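Local coordinates for petrobactin biosynthesis protein AsbB (Bacillus anthracis, PDB 3TO3) that catalyses the ATP-dependent condensation of spermidine with citryl-spermidine intermediates in the biosynthesis of the siderophore petrobactin, at residues 32-37 and 78-83; 74-78 and 532-536; 540-544 and 596-600; 561-565 and 590-596. All blocks are in the same frame, centred on the assembly; numbering follows the deposited sequence.

In the fold
The four contacts follow one another along one side of the protein, from the N-terminal antiparallel sheet to the C-terminal helix 591-600. Contacts 1 and 2 share F78, have centres about 14 Å apart, and are tied by S82 OG to R75 NE at 2.7 Å. The ring of F78 also packs on P591, joining both to contact 4, whose centre is about 11 Å from that of contact 2. Contacts 3 and 4 share R596, with centres about 9 Å apart, and E544 OE2 meets Y563 OH at 2.7 Å. Nearest the active site is contact 1, where the R80 side chain lies about 10 Å from bound ATP; contacts 3 and 4 are structural packing away from it.

Contact 1: 32-37 and 78-83; sequences VESLIY and FGRISI
At the start of 78-83 the carbonyl of F78 receives the hydroxyl of Y37, OH to O 2.7 Å, with the oxygen at the edge of the tyrosine ring and in its plane. The reach comes from Y37 holding CG anti to its backbone N (chi1 -174°), which carries the ring along the loop. G79, with positive phi, a conformation that favours glycine, places its O 3.3 Å from Y37 CE1. The bend of R80 at chi2 lays CD over one face of the Y37 ring, offset toward the rim, in a CH-pi contact 4.0 Å from the centroid, and the bend at chi3 turns the guanidinium on toward E519, its salt-bridge partner. NH2 also reaches E33 OE1 through a shared water. I81 points toward the helix and lays CG1 against CB of Y37 and CG2 of I36. S82 turns away, its hydroxyl bonded to R75. Finally I83 N gives E33 OE2 a nearly straight hydrogen bond (2.8 Å, 174°), met on the anti side of the carboxylate, somewhat out of its plane. A glutamate extended beyond CG can span to this strand, and its CG packs on I83 CG1 at 3.6 Å. I83 sets CG1 against V32 CG1 and CD1 against I36 CD1. The result is a helix packed on an antiparallel beta-sheet: the end of helix 18-37 covers strand 81-83, which pairs with strand 65-74.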
loop_
_atom_site.group_PDB
_atom_site.type_symbol
_atom_site.label_atom_id
_atom_site.label_comp_id
_atom_site.label_asym_id
_atom_site.label_seq_id
_atom_site.Cartn_x
_atom_site.Cartn_y
_atom_site.Cartn_z
ATOM N N VAL B 32 25.454 1.262 5.391
ATOM C CA VAL B 32 26.582 2.145 5.310
ATOM C C VAL B 32 27.613 1.554 4.338
ATOM O O VAL B 32 28.138 2.261 3.489
ATOM C CB VAL B 32 27.164 2.471 6.731
ATOM C CG1 VAL B 32 28.457 3.258 6.622
ATOM C CG2 VAL B 32 26.123 3.266 7.565
ATOM N N GLU B 33 27.852 0.250 4.434
ATOM C CA GLU B 33 28.741 -0.449 3.502
ATOM C C GLU B 33 28.404 -0.165 2.064
ATOM O O GLU B 33 29.290 0.151 1.264
ATOM C CB GLU B 33 28.747 -1.971 3.743
ATOM C CG GLU B 33 29.420 -2.329 5.056
ATOM C CD GLU B 33 29.396 -3.826 5.397
ATOM O OE1 GLU B 33 28.792 -4.631 4.636
ATOM O OE2 GLU B 33 29.998 -4.194 6.447
ATOM N N SER B 34 27.129 -0.253 1.716
ATOM C CA SER B 34 26.795 -0.053 0.308
ATOM C C SER B 34 26.766 1.432 -0.091
ATOM O O SER B 34 27.087 1.750 -1.237
ATOM C CB SER B 34 25.516 -0.796 -0.123
ATOM O OG SER B 34 24.377 -0.234 0.479
ATOM N N LEU B 35 26.423 2.335 0.835
ATOM C CA LEU B 35 26.454 3.770 0.492
ATOM C C LEU B 35 27.906 4.218 0.215
ATOM O O LEU B 35 28.157 4.954 -0.721
ATOM C CB LEU B 35 25.820 4.635 1.579
ATOM C CG LEU B 35 24.311 4.483 1.832
ATOM C CD1 LEU B 35 23.928 5.264 3.058
ATOM C CD2 LEU B 35 23.514 4.957 0.653
ATOM N N ILE B 36 28.858 3.733 1.009
ATOM C CA ILE B 36 30.245 4.058 0.772
ATOM C C ILE B 36 30.776 3.299 -0.445
ATOM O O ILE B 36 31.378 3.903 -1.328
ATOM C CB ILE B 36 31.112 3.745 1.968
ATOM C CG1 ILE B 36 30.577 4.436 3.209
ATOM C CG2 ILE B 36 32.580 4.161 1.721
ATOM C CD1 ILE B 36 31.374 4.046 4.455
ATOM N N TYR B 37 30.531 1.991 -0.507
ATOM C CA TYR B 37 31.039 1.190 -1.618
ATOM C C TYR B 37 30.640 1.789 -2.980
ATOM O O TYR B 37 31.450 1.869 -3.869
ATOM C CB TYR B 37 30.539 -0.261 -1.545
ATOM C CG TYR B 37 31.139 -1.213 -2.589
ATOM C CD1 TYR B 37 32.528 -1.269 -2.814
ATOM C CD2 TYR B 37 30.328 -2.059 -3.329
ATOM C CE1 TYR B 37 33.063 -2.121 -3.747
ATOM C CE2 TYR B 37 30.860 -2.935 -4.252
ATOM C CZ TYR B 37 32.224 -2.958 -4.456
ATOM O OH TYR B 37 32.747 -3.824 -5.373
ATOM N N PHE B 78 37.133 -7.166 -4.578
ATOM C CA PHE B 78 36.369 -6.145 -5.311
ATOM C C PHE B 78 36.270 -4.797 -4.661
ATOM O O PHE B 78 35.410 -4.009 -5.030
ATOM C CB PHE B 78 34.970 -6.662 -5.667
ATOM C CG PHE B 78 35.015 -7.897 -6.492
ATOM C CD1 PHE B 78 35.289 -7.815 -7.836
ATOM C CD2 PHE B 78 34.886 -9.146 -5.912
ATOM C CE1 PHE B 78 35.383 -8.940 -8.611
ATOM C CE2 PHE B 78 34.980 -10.281 -6.701
ATOM C CZ PHE B 78 35.236 -10.171 -8.039
ATOM N N GLY B 79 37.195 -4.507 -3.753
ATOM C CA GLY B 79 37.142 -3.277 -2.984
ATOM C C GLY B 79 35.932 -3.147 -2.082
ATOM O O GLY B 79 35.591 -2.046 -1.679
ATOM N N ARG B 80 35.271 -4.250 -1.741
ATOM C CA ARG B 80 34.099 -4.143 -0.871
ATOM C C ARG B 80 34.488 -3.495 0.478
ATOM O O ARG B 80 35.616 -3.641 0.970
ATOM C CB ARG B 80 33.496 -5.503 -0.609
ATOM C CG ARG B 80 32.960 -6.235 -1.805
ATOM C CD ARG B 80 31.571 -5.835 -2.075
ATOM N NE ARG B 80 30.677 -6.055 -0.943
ATOM C CZ ARG B 80 30.000 -7.182 -0.716
ATOM N NH1 ARG B 80 30.131 -8.239 -1.527
ATOM N NH2 ARG B 80 29.198 -7.257 0.345
ATOM N N ILE B 81 33.537 -2.778 1.050
ATOM C CA ILE B 81 33.706 -2.114 2.317
ATOM C C ILE B 81 33.132 -3.005 3.398
ATOM O O ILE B 81 31.994 -3.464 3.303
ATOM C CB ILE B 81 32.938 -0.773 2.320
ATOM C CG1 ILE B 81 33.405 0.116 1.173
ATOM C CG2 ILE B 81 33.074 -0.035 3.665
ATOM C CD1 ILE B 81 34.854 0.485 1.246
ATOM N N SER B 82 33.918 -3.251 4.434
ATOM C CA SER B 82 33.393 -3.912 5.621
ATOM C C SER B 82 33.342 -2.897 6.724
ATOM O O SER B 82 34.348 -2.268 6.979
ATOM C CB SER B 82 34.321 -5.043 6.066
ATOM O OG SER B 82 34.465 -6.008 5.061
ATOM N N ILE B 83 32.200 -2.728 7.386
ATOM C CA ILE B 83 32.148 -1.820 8.540
ATOM C C ILE B 83 32.217 -2.658 9.833
ATOM O O ILE B 83 31.330 -3.448 10.095
ATOM C CB ILE B 83 30.863 -0.955 8.566
ATOM C CG1 ILE B 83 30.790 0.024 7.371
ATOM C CG2 ILE B 83 30.782 -0.193 9.875
ATOM C CD1 ILE B 83 31.939 1.028 7.308
HETATM O O HOH W 1 28.481 -5.017 2.016
#

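Contact 2: 74-78 and 532-536; sequences ERITF and EESFW. With EDO (1,2-ethanediol), chain H.
E532 OE2 is gripped by two groups. R75 NH1 meets it at 2.7 Å in a salt bridge, from above the carboxylate, the two planes standing 86° apart, and a water bound to I76 N donates to it as well. OE1 takes the hydroxyl of T77, OG1 to OE1 2.8 Å, on its anti lone pair, and T77 N adds a weak bond to the same oxygen. Glutamate suits the place because its chain, extended beyond CG, spans from the helix to the loop. R75 has further partners in D526 and S82, so its flat group is fixed from several directions.

The T77 hydroxyl works both ways: besides donating to E532 it accepts from the indole, W536 NE1 to OG1 2.9 Å, a fairly straight bond (160°) at the edge of the ring and in its plane. Its chi1 of -72° turns OG1 to these two partners and leaves the methyl CG2 to pack against W536 CZ2 at 3.9 Å. The edge of F78 is turned toward the indole face in an offset edge-to-face pair, centroids 5.7 Å apart. Outside, I76 CD1 rests on E533 CG at 3.5 Å. Here a connection between strands 65-74 and 81-83 of the N-terminal antiparallel sheet docks on the first turn of helix 532-547 through polar bonds and an aromatic pair.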
loop_
_atom_site.group_PDB
_atom_site.type_symbol
_atom_site.label_atom_id
_atom_site.label_comp_id
_atom_site.label_asym_id
_atom_site.label_seq_id
_atom_site.Cartn_x
_atom_site.Cartn_y
_atom_site.Cartn_z
ATOM N N GLU B 74 38.666 -1.501 3.564
ATOM C CA GLU B 74 38.461 -1.698 2.142
ATOM C C GLU B 74 39.176 -2.990 1.726
ATOM O O GLU B 74 40.394 -3.111 1.878
ATOM C CB GLU B 74 39.016 -0.516 1.375
ATOM C CG GLU B 74 38.662 -0.499 -0.090
ATOM C CD GLU B 74 39.000 0.840 -0.756
ATOM O OE1 GLU B 74 38.079 1.522 -1.286
ATOM O OE2 GLU B 74 40.192 1.213 -0.739
ATOM N N ARG B 75 38.426 -3.950 1.184
ATOM C CA ARG B 75 38.939 -5.323 1.043
ATOM C C ARG B 75 39.431 -5.620 -0.347
ATOM O O ARG B 75 38.870 -5.107 -1.316
ATOM C CB ARG B 75 37.815 -6.284 1.299
ATOM C CG ARG B 75 37.108 -5.997 2.543
ATOM C CD ARG B 75 37.730 -6.889 3.553
ATOM N NE ARG B 75 36.643 -7.458 4.298
ATOM C CZ ARG B 75 36.623 -8.675 4.799
ATOM N NH1 ARG B 75 37.654 -9.505 4.631
ATOM N NH2 ARG B 75 35.535 -9.043 5.460
ATOM N N ILE B 76 40.453 -6.468 -0.464
ATOM C CA ILE B 76 40.967 -6.795 -1.784
ATOM C C ILE B 76 39.903 -7.499 -2.625
ATOM O O ILE B 76 40.024 -7.536 -3.861
ATOM C CB ILE B 76 42.271 -7.633 -1.763
ATOM C CG1 ILE B 76 41.947 -9.099 -1.557
ATOM C CG2 ILE B 76 43.234 -7.151 -0.704
ATOM C CD1 ILE B 76 42.981 -9.979 -2.115
ATOM N N THR B 77 38.812 -7.965 -2.006
ATOM C CA THR B 77 37.833 -8.666 -2.814
ATOM C C THR B 77 36.875 -7.568 -3.336
ATOM O O THR B 77 35.867 -7.242 -2.736
ATOM C CB THR B 77 37.057 -9.669 -1.877
ATOM O OG1 THR B 77 37.913 -10.766 -1.531
ATOM C CG2 THR B 77 35.738 -10.225 -2.496
ATOM N N PHE B 78 37.133 -7.166 -4.578
ATOM C CA PHE B 78 36.369 -6.145 -5.311
ATOM C C PHE B 78 36.270 -4.797 -4.661
ATOM O O PHE B 78 35.410 -4.009 -5.030
ATOM C CB PHE B 78 34.970 -6.662 -5.667
ATOM C CG PHE B 78 35.015 -7.897 -6.492
ATOM C CD1 PHE B 78 35.289 -7.815 -7.836
ATOM C CD2 PHE B 78 34.886 -9.146 -5.912
ATOM C CE1 PHE B 78 35.383 -8.940 -8.611
ATOM C CE2 PHE B 78 34.980 -10.281 -6.701
ATOM C CZ PHE B 78 35.236 -10.171 -8.039
ATOM N N GLU B 532 42.276 -13.566 1.798
ATOM C CA GLU B 532 41.501 -13.345 0.596
ATOM C C GLU B 532 42.351 -13.575 -0.642
ATOM O O GLU B 532 41.864 -14.164 -1.617
ATOM C CB GLU B 532 40.871 -11.949 0.589
ATOM C CG GLU B 532 39.644 -11.777 1.542
ATOM C CD GLU B 532 39.344 -10.293 1.792
ATOM O OE1 GLU B 532 38.770 -9.681 0.886
ATOM O OE2 GLU B 532 39.729 -9.719 2.848
ATOM N N GLU B 533 43.612 -13.133 -0.582
ATOM C CA GLU B 533 44.601 -13.397 -1.634
ATOM C C GLU B 533 44.702 -14.889 -1.979
ATOM O O GLU B 533 44.649 -15.251 -3.156
ATOM C CB GLU B 533 45.997 -12.849 -1.260
ATOM C CG GLU B 533 46.019 -11.348 -0.990
ATOM C CD GLU B 533 45.520 -10.962 0.426
ATOM O OE1 GLU B 533 44.645 -11.659 0.992
ATOM O OE2 GLU B 533 46.020 -9.956 0.977
ATOM N N SER B 534 44.844 -15.741 -0.962
ATOM C CA SER B 534 44.889 -17.203 -1.174
ATOM C C SER B 534 43.593 -17.718 -1.805
ATOM O O SER B 534 43.621 -18.550 -2.710
ATOM C CB SER B 534 45.138 -17.973 0.129
ATOM O OG SER B 534 46.315 -17.520 0.746
ATOM N N PHE B 535 42.458 -17.246 -1.303
ATOM C CA PHE B 535 41.161 -17.621 -1.871
ATOM C C PHE B 535 41.179 -17.356 -3.385
ATOM O O PHE B 535 40.918 -18.263 -4.176
ATOM C CB PHE B 535 40.037 -16.833 -1.183
ATOM C CG PHE B 535 38.661 -17.170 -1.664
ATOM C CD1 PHE B 535 37.820 -17.981 -0.899
ATOM C CD2 PHE B 535 38.184 -16.644 -2.856
ATOM C CE1 PHE B 535 36.527 -18.294 -1.336
ATOM C CE2 PHE B 535 36.894 -16.944 -3.312
ATOM C CZ PHE B 535 36.059 -17.762 -2.549
ATOM N N TRP B 536 41.523 -16.132 -3.789
ATOM C CA TRP B 536 41.464 -15.790 -5.207
ATOM C C TRP B 536 42.548 -16.487 -6.033
ATOM O O TRP B 536 42.347 -16.785 -7.216
ATOM C CB TRP B 536 41.395 -14.262 -5.440
ATOM C CG TRP B 536 40.101 -13.725 -4.860
ATOM C CD1 TRP B 536 39.948 -12.984 -3.714
ATOM C CD2 TRP B 536 38.779 -13.969 -5.358
ATOM N NE1 TRP B 536 38.605 -12.740 -3.488
ATOM C CE2 TRP B 536 37.876 -13.330 -4.486
ATOM C CE3 TRP B 536 38.271 -14.652 -6.469
ATOM C CZ2 TRP B 536 36.501 -13.357 -4.696
ATOM C CZ3 TRP B 536 36.904 -14.683 -6.669
ATOM C CH2 TRP B 536 36.034 -14.029 -5.797
HETATM C C1 EDO H . 47.159 -18.096 4.227
HETATM O O1 EDO H . 46.499 -16.877 3.937
HETATM C C2 EDO H . 46.105 -19.185 4.201
HETATM O O2 EDO H . 46.494 -20.150 5.184
HETATM O O HOH W 2 41.302 -7.626 2.302
#

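Contact 3: 540-544 and 596-600; sequences VEEIE and RQLNI
R596 crosses the side chain of V540 and ends against E544. Its CB lies 4.1 Å from V540 CG1; the bend at chi2 (76°) brings CD back over that methyl, so the aliphatic part of the arginine rests on valine. The extended chi3 then carries NE and CZ on to E544, face to face with the carboxylate, CZ 3.8 Å from E544 OE2. At the tip, NH1 gives N599 OD1 a hydrogen bond of 2.8 Å within its own helix, nearly along the C=O axis but bent at the hydrogen. E544 lies over one face of the guanidinium, with planes only 12° apart, and I600 CG1 covers the opposite face. The ion pair, E544 OE1 to R596 NH1 3.7 Å, is long and rests on charge alone, as no N-H points at the oxygen. E544 OE2 has its stronger partner in Y563 OH.

Beside this stack, the amide of N599 passes over V540 CG1, and its ND2 meets E541 CG at 3.7 Å; E541 itself is salt-bridged to R415. Valine, short and branched, suits the buried spot where the helices come close. The axes of the short segments are 10.5 Å apart and cross at -71°. Between 540-544 and 596-600 the polar link is a long ion pair beside apolar packing on V540, so the attraction is probably electrostatic and dispersive, and less directional than a hydrogen-bonded salt bridge.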
loop_
_atom_site.group_PDB
_atom_site.type_symbol
_atom_site.label_atom_id
_atom_site.label_comp_id
_atom_site.label_asym_id
_atom_site.label_seq_id
_atom_site.Cartn_x
_atom_site.Cartn_y
_atom_site.Cartn_z
ATOM N N VAL B 540 41.758 -18.577 -9.452
ATOM C CA VAL B 540 42.538 -18.516 -10.684
ATOM C C VAL B 540 43.141 -19.883 -11.125
ATOM O O VAL B 540 42.955 -20.311 -12.261
ATOM C CB VAL B 540 43.602 -17.425 -10.609
ATOM C CG1 VAL B 540 44.473 -17.451 -11.827
ATOM C CG2 VAL B 540 42.920 -16.068 -10.473
ATOM N N GLU B 541 43.834 -20.575 -10.227
ATOM C CA GLU B 541 44.416 -21.863 -10.574
ATOM C C GLU B 541 43.380 -22.811 -11.184
ATOM O O GLU B 541 43.635 -23.467 -12.217
ATOM C CB GLU B 541 45.045 -22.533 -9.353
ATOM C CG GLU B 541 46.351 -21.948 -8.886
ATOM C CD GLU B 541 46.787 -22.487 -7.517
ATOM O OE1 GLU B 541 46.516 -23.661 -7.208
ATOM O OE2 GLU B 541 47.401 -21.734 -6.741
ATOM N N GLU B 542 42.220 -22.898 -10.535
ATOM C CA GLU B 542 41.174 -23.795 -10.996
ATOM C C GLU B 542 40.594 -23.436 -12.364
ATOM O O GLU B 542 40.312 -24.325 -13.174
ATOM C CB GLU B 542 40.071 -23.924 -9.959
ATOM C CG GLU B 542 40.598 -24.525 -8.711
ATOM C CD GLU B 542 41.163 -25.908 -8.930
ATOM O OE1 GLU B 542 40.902 -26.503 -10.005
ATOM O OE2 GLU B 542 41.863 -26.397 -8.016
ATOM N N ILE B 543 40.414 -22.147 -12.614
ATOM C CA ILE B 543 39.947 -21.691 -13.907
ATOM C C ILE B 543 41.012 -22.101 -14.916
ATOM O O ILE B 543 40.707 -22.723 -15.924
ATOM C CB ILE B 543 39.707 -20.150 -13.926
ATOM C CG1 ILE B 543 38.431 -19.780 -13.165
ATOM C CG2 ILE B 543 39.629 -19.619 -15.355
ATOM C CD1 ILE B 543 38.373 -18.230 -12.742
ATOM N N GLU B 544 42.270 -21.773 -14.629
ATOM C CA GLU B 544 43.367 -22.120 -15.531
ATOM C C GLU B 544 43.450 -23.625 -15.784
ATOM O O GLU B 544 43.649 -24.046 -16.918
ATOM C CB GLU B 544 44.715 -21.611 -15.012
ATOM C CG GLU B 544 44.939 -20.113 -15.192
ATOM C CD GLU B 544 44.951 -19.653 -16.648
ATOM O OE1 GLU B 544 45.596 -20.313 -17.496
ATOM O OE2 GLU B 544 44.320 -18.608 -16.936
ATOM N N ARG B 596 46.079 -13.686 -10.730
ATOM C CA ARG B 596 46.693 -14.198 -11.954
ATOM C C ARG B 596 48.146 -13.724 -12.132
ATOM O O ARG B 596 49.011 -14.503 -12.487
ATOM C CB ARG B 596 45.856 -13.845 -13.177
ATOM C CG ARG B 596 46.542 -14.154 -14.493
ATOM C CD ARG B 596 46.545 -15.623 -14.819
ATOM N NE ARG B 596 47.090 -15.844 -16.155
ATOM C CZ ARG B 596 47.710 -16.951 -16.540
ATOM N NH1 ARG B 596 47.869 -17.953 -15.693
ATOM N NH2 ARG B 596 48.179 -17.047 -17.773
ATOM N N GLN B 597 48.409 -12.453 -11.864
ATOM C CA GLN B 597 49.771 -11.945 -11.857
ATOM C C GLN B 597 50.678 -12.841 -11.032
ATOM O O GLN B 597 51.801 -13.157 -11.444
ATOM C CB GLN B 597 49.797 -10.555 -11.245
ATOM C CG GLN B 597 48.962 -9.549 -11.983
ATOM C CD GLN B 597 49.636 -9.091 -13.245
ATOM O OE1 GLN B 597 49.768 -9.851 -14.210
ATOM N NE2 GLN B 597 50.087 -7.840 -13.246
ATOM N N LEU B 598 50.198 -13.239 -9.857
ATOM C CA LEU B 598 51.006 -14.052 -8.960
ATOM C C LEU B 598 51.087 -15.517 -9.408
ATOM O O LEU B 598 52.172 -16.096 -9.428
ATOM C CB LEU B 598 50.504 -13.922 -7.529
ATOM C CG LEU B 598 50.631 -12.491 -7.011
ATOM C CD1 LEU B 598 49.679 -12.227 -5.844
ATOM C CD2 LEU B 598 52.079 -12.197 -6.624
ATOM N N ASN B 599 49.948 -16.092 -9.790
ATOM C CA ASN B 599 49.898 -17.432 -10.378
ATOM C C ASN B 599 50.910 -17.538 -11.532
ATOM O O ASN B 599 51.524 -18.575 -11.743
ATOM C CB ASN B 599 48.436 -17.791 -10.783
ATOM C CG ASN B 599 48.331 -18.925 -11.850
ATOM O OD1 ASN B 599 48.199 -18.658 -13.047
ATOM N ND2 ASN B 599 48.343 -20.176 -11.403
ATOM N N ILE B 600 51.116 -16.442 -12.249
ATOM C CA ILE B 600 52.098 -16.412 -13.325
ATOM C C ILE B 600 53.535 -16.496 -12.786
ATOM O O ILE B 600 54.412 -17.065 -13.432
ATOM C CB ILE B 600 51.902 -15.165 -14.223
ATOM C CG1 ILE B 600 50.790 -15.412 -15.247
ATOM C CG2 ILE B 600 53.178 -14.804 -14.939
ATOM C CD1 ILE B 600 50.369 -14.171 -16.009
#

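Contact 4: 561-565 and 590-596; sequences QLYTP and NPLYRAR
The ring of Y563 carries the side chain of R596 over one face, with CB 4.2 Å from the centroid in a CH-pi contact and CD closing to 3.5 Å from Y563 CE2. CG also comes up to Y563 CD2, while the guanidinium stands oblique to the ring, its plane turned by 33°, so the aliphatic arm does most of the covering. L592 CB approaches the same ring obliquely. The second ring, Y593, has P565 over one face, CG 4.0 Å from the centroid, while Y563 O sits at its edge, 3.1 Å from CD2. Proline suits this place: its compact apolar ring presents the CG hydrogens to the tyrosine face.

The third flat group is the amide of N590. With chi1 at 174°, N590 extends its amide into the type I turn of Q561 to T564, where ND2 donates to two carbonyls: T564 O at 2.6 Å, in the plane of that carbonyl, and L562 O at 2.9 Å, from above its plane. Its backbone N adds a third bond, to P565 O. On the helix side, N590 holds the N-cap position of helix 591-600, and its OD1 accepts from L592 N at 2.9 Å, the donor coming from well above the plane of the side-chain carbonyl.

Asparagine fits because one small amide can both donate and accept: its oxygen caps the helix start while its nitrogen satisfies two turn carbonyls, so the turn after helix 554-560 and the first turn of helix 591-600 are held in a fixed relation.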
loop_
_atom_site.group_PDB
_atom_site.type_symbol
_atom_site.label_atom_id
_atom_site.label_comp_id
_atom_site.label_asym_id
_atom_site.label_seq_id
_atom_site.Cartn_x
_atom_site.Cartn_y
_atom_site.Cartn_z
ATOM N N GLN B 561 38.015 -11.643 -20.928
ATOM C CA GLN B 561 38.748 -10.795 -19.992
ATOM C C GLN B 561 38.339 -10.926 -18.506
ATOM O O GLN B 561 38.030 -9.937 -17.858
ATOM C CB GLN B 561 38.595 -9.340 -20.419
ATOM C CG GLN B 561 39.155 -9.027 -21.775
ATOM C CD GLN B 561 40.255 -7.990 -21.695
ATOM O OE1 GLN B 561 40.047 -6.814 -22.020
ATOM N NE2 GLN B 561 41.435 -8.415 -21.242
ATOM N N LEU B 562 38.339 -12.137 -17.971
ATOM C CA LEU B 562 38.014 -12.333 -16.576
ATOM C C LEU B 562 39.116 -11.825 -15.662
ATOM O O LEU B 562 38.906 -11.685 -14.451
ATOM C CB LEU B 562 37.804 -13.813 -16.304
ATOM C CG LEU B 562 36.655 -14.410 -17.087
ATOM C CD1 LEU B 562 36.436 -15.811 -16.581
ATOM C CD2 LEU B 562 35.425 -13.561 -16.875
ATOM N N TYR B 563 40.305 -11.636 -16.230
ATOM C CA TYR B 563 41.479 -11.154 -15.484
ATOM C C TYR B 563 41.674 -9.647 -15.613
ATOM O O TYR B 563 42.740 -9.124 -15.245
ATOM C CB TYR B 563 42.761 -11.893 -15.888
ATOM C CG TYR B 563 42.666 -13.394 -15.734
ATOM C CD1 TYR B 563 41.791 -13.960 -14.822
ATOM C CD2 TYR B 563 43.461 -14.242 -16.492
ATOM C CE1 TYR B 563 41.696 -15.332 -14.667
ATOM C CE2 TYR B 563 43.386 -15.612 -16.345
ATOM C CZ TYR B 563 42.505 -16.154 -15.428
ATOM O OH TYR B 563 42.421 -17.521 -15.285
ATOM N N THR B 564 40.720 -8.952 -16.234
ATOM C CA THR B 564 40.882 -7.494 -16.368
ATOM C C THR B 564 41.081 -6.860 -14.983
ATOM O O THR B 564 40.522 -7.332 -13.968
ATOM C CB THR B 564 39.697 -6.818 -17.087
ATOM O OG1 THR B 564 40.068 -5.493 -17.488
ATOM C CG2 THR B 564 38.493 -6.742 -16.164
ATOM N N PRO B 565 41.910 -5.815 -14.929
ATOM C CA PRO B 565 42.282 -5.138 -13.679
ATOM C C PRO B 565 41.078 -4.534 -12.974
ATOM O O PRO B 565 40.943 -4.676 -11.761
ATOM C CB PRO B 565 43.220 -4.025 -14.147
ATOM C CG PRO B 565 43.808 -4.557 -15.448
ATOM C CD PRO B 565 42.676 -5.330 -16.087
ATOM N N ASN B 590 39.539 -5.781 -9.578
ATOM C CA ASN B 590 39.245 -7.195 -9.776
ATOM C C ASN B 590 40.309 -8.075 -9.093
ATOM O O ASN B 590 41.477 -8.073 -9.492
ATOM C CB ASN B 590 39.159 -7.475 -11.267
ATOM C CG ASN B 590 38.994 -8.946 -11.578
ATOM O OD1 ASN B 590 38.679 -9.751 -10.700
ATOM N ND2 ASN B 590 39.227 -9.308 -12.837
ATOM N N PRO B 591 39.913 -8.812 -8.048
ATOM C CA PRO B 591 40.927 -9.621 -7.354
ATOM C C PRO B 591 41.484 -10.741 -8.253
ATOM O O PRO B 591 42.592 -11.191 -7.997
ATOM C CB PRO B 591 40.158 -10.198 -6.142
ATOM C CG PRO B 591 38.710 -10.309 -6.653
ATOM C CD PRO B 591 38.533 -9.097 -7.575
ATOM N N LEU B 592 40.776 -11.152 -9.307
ATOM C CA LEU B 592 41.354 -12.191 -10.178
ATOM C C LEU B 592 42.579 -11.668 -10.892
ATOM O O LEU B 592 43.456 -12.437 -11.249
ATOM C CB LEU B 592 40.373 -12.716 -11.196
ATOM C CG LEU B 592 39.109 -13.320 -10.627
ATOM C CD1 LEU B 592 38.359 -13.992 -11.771
ATOM C CD2 LEU B 592 39.521 -14.317 -9.618
ATOM N N TYR B 593 42.656 -10.349 -11.075
ATOM C CA TYR B 593 43.799 -9.774 -11.775
ATOM C C TYR B 593 45.122 -9.973 -11.053
ATOM O O TYR B 593 46.080 -10.435 -11.640
ATOM C CB TYR B 593 43.594 -8.296 -11.999
ATOM C CG TYR B 593 44.817 -7.617 -12.530
ATOM C CD1 TYR B 593 45.567 -6.774 -11.730
ATOM C CD2 TYR B 593 45.231 -7.818 -13.839
ATOM C CE1 TYR B 593 46.719 -6.148 -12.225
ATOM C CE2 TYR B 593 46.364 -7.192 -14.341
ATOM C CZ TYR B 593 47.102 -6.358 -13.533
ATOM O OH TYR B 593 48.237 -5.729 -14.032
ATOM N N ARG B 594 45.188 -9.592 -9.786
ATOM C CA ARG B 594 46.448 -9.709 -9.074
ATOM C C ARG B 594 46.760 -11.177 -8.825
ATOM O O ARG B 594 47.898 -11.607 -8.920
ATOM C CB ARG B 594 46.429 -8.939 -7.752
ATOM C CG ARG B 594 47.820 -8.851 -7.109
ATOM C CD ARG B 594 47.892 -7.781 -6.024
ATOM N NE ARG B 594 49.228 -7.675 -5.432
ATOM C CZ ARG B 594 49.612 -8.307 -4.325
ATOM N NH1 ARG B 594 50.847 -8.144 -3.858
ATOM N NH2 ARG B 594 48.758 -9.102 -3.684
ATOM N N ALA B 595 45.729 -11.947 -8.518
ATOM C CA ALA B 595 45.923 -13.354 -8.296
ATOM C C ALA B 595 46.576 -14.014 -9.536
ATOM O O ALA B 595 47.533 -14.787 -9.410
ATOM C CB ALA B 595 44.598 -14.005 -7.949
ATOM N N ARG B 596 46.079 -13.686 -10.730
ATOM C CA ARG B 596 46.693 -14.198 -11.954
ATOM C C ARG B 596 48.146 -13.724 -12.132
ATOM O O ARG B 596 49.011 -14.503 -12.487
ATOM C CB ARG B 596 45.856 -13.845 -13.177
ATOM C CG ARG B 596 46.542 -14.154 -14.493
ATOM C CD ARG B 596 46.545 -15.623 -14.819
ATOM N NE ARG B 596 47.090 -15.844 -16.155
ATOM C CZ ARG B 596 47.710 -16.951 -16.540
ATOM N NH1 ARG B 596 47.869 -17.953 -15.693
ATOM N NH2 ARG B 596 48.179 -17.047 -17.773
#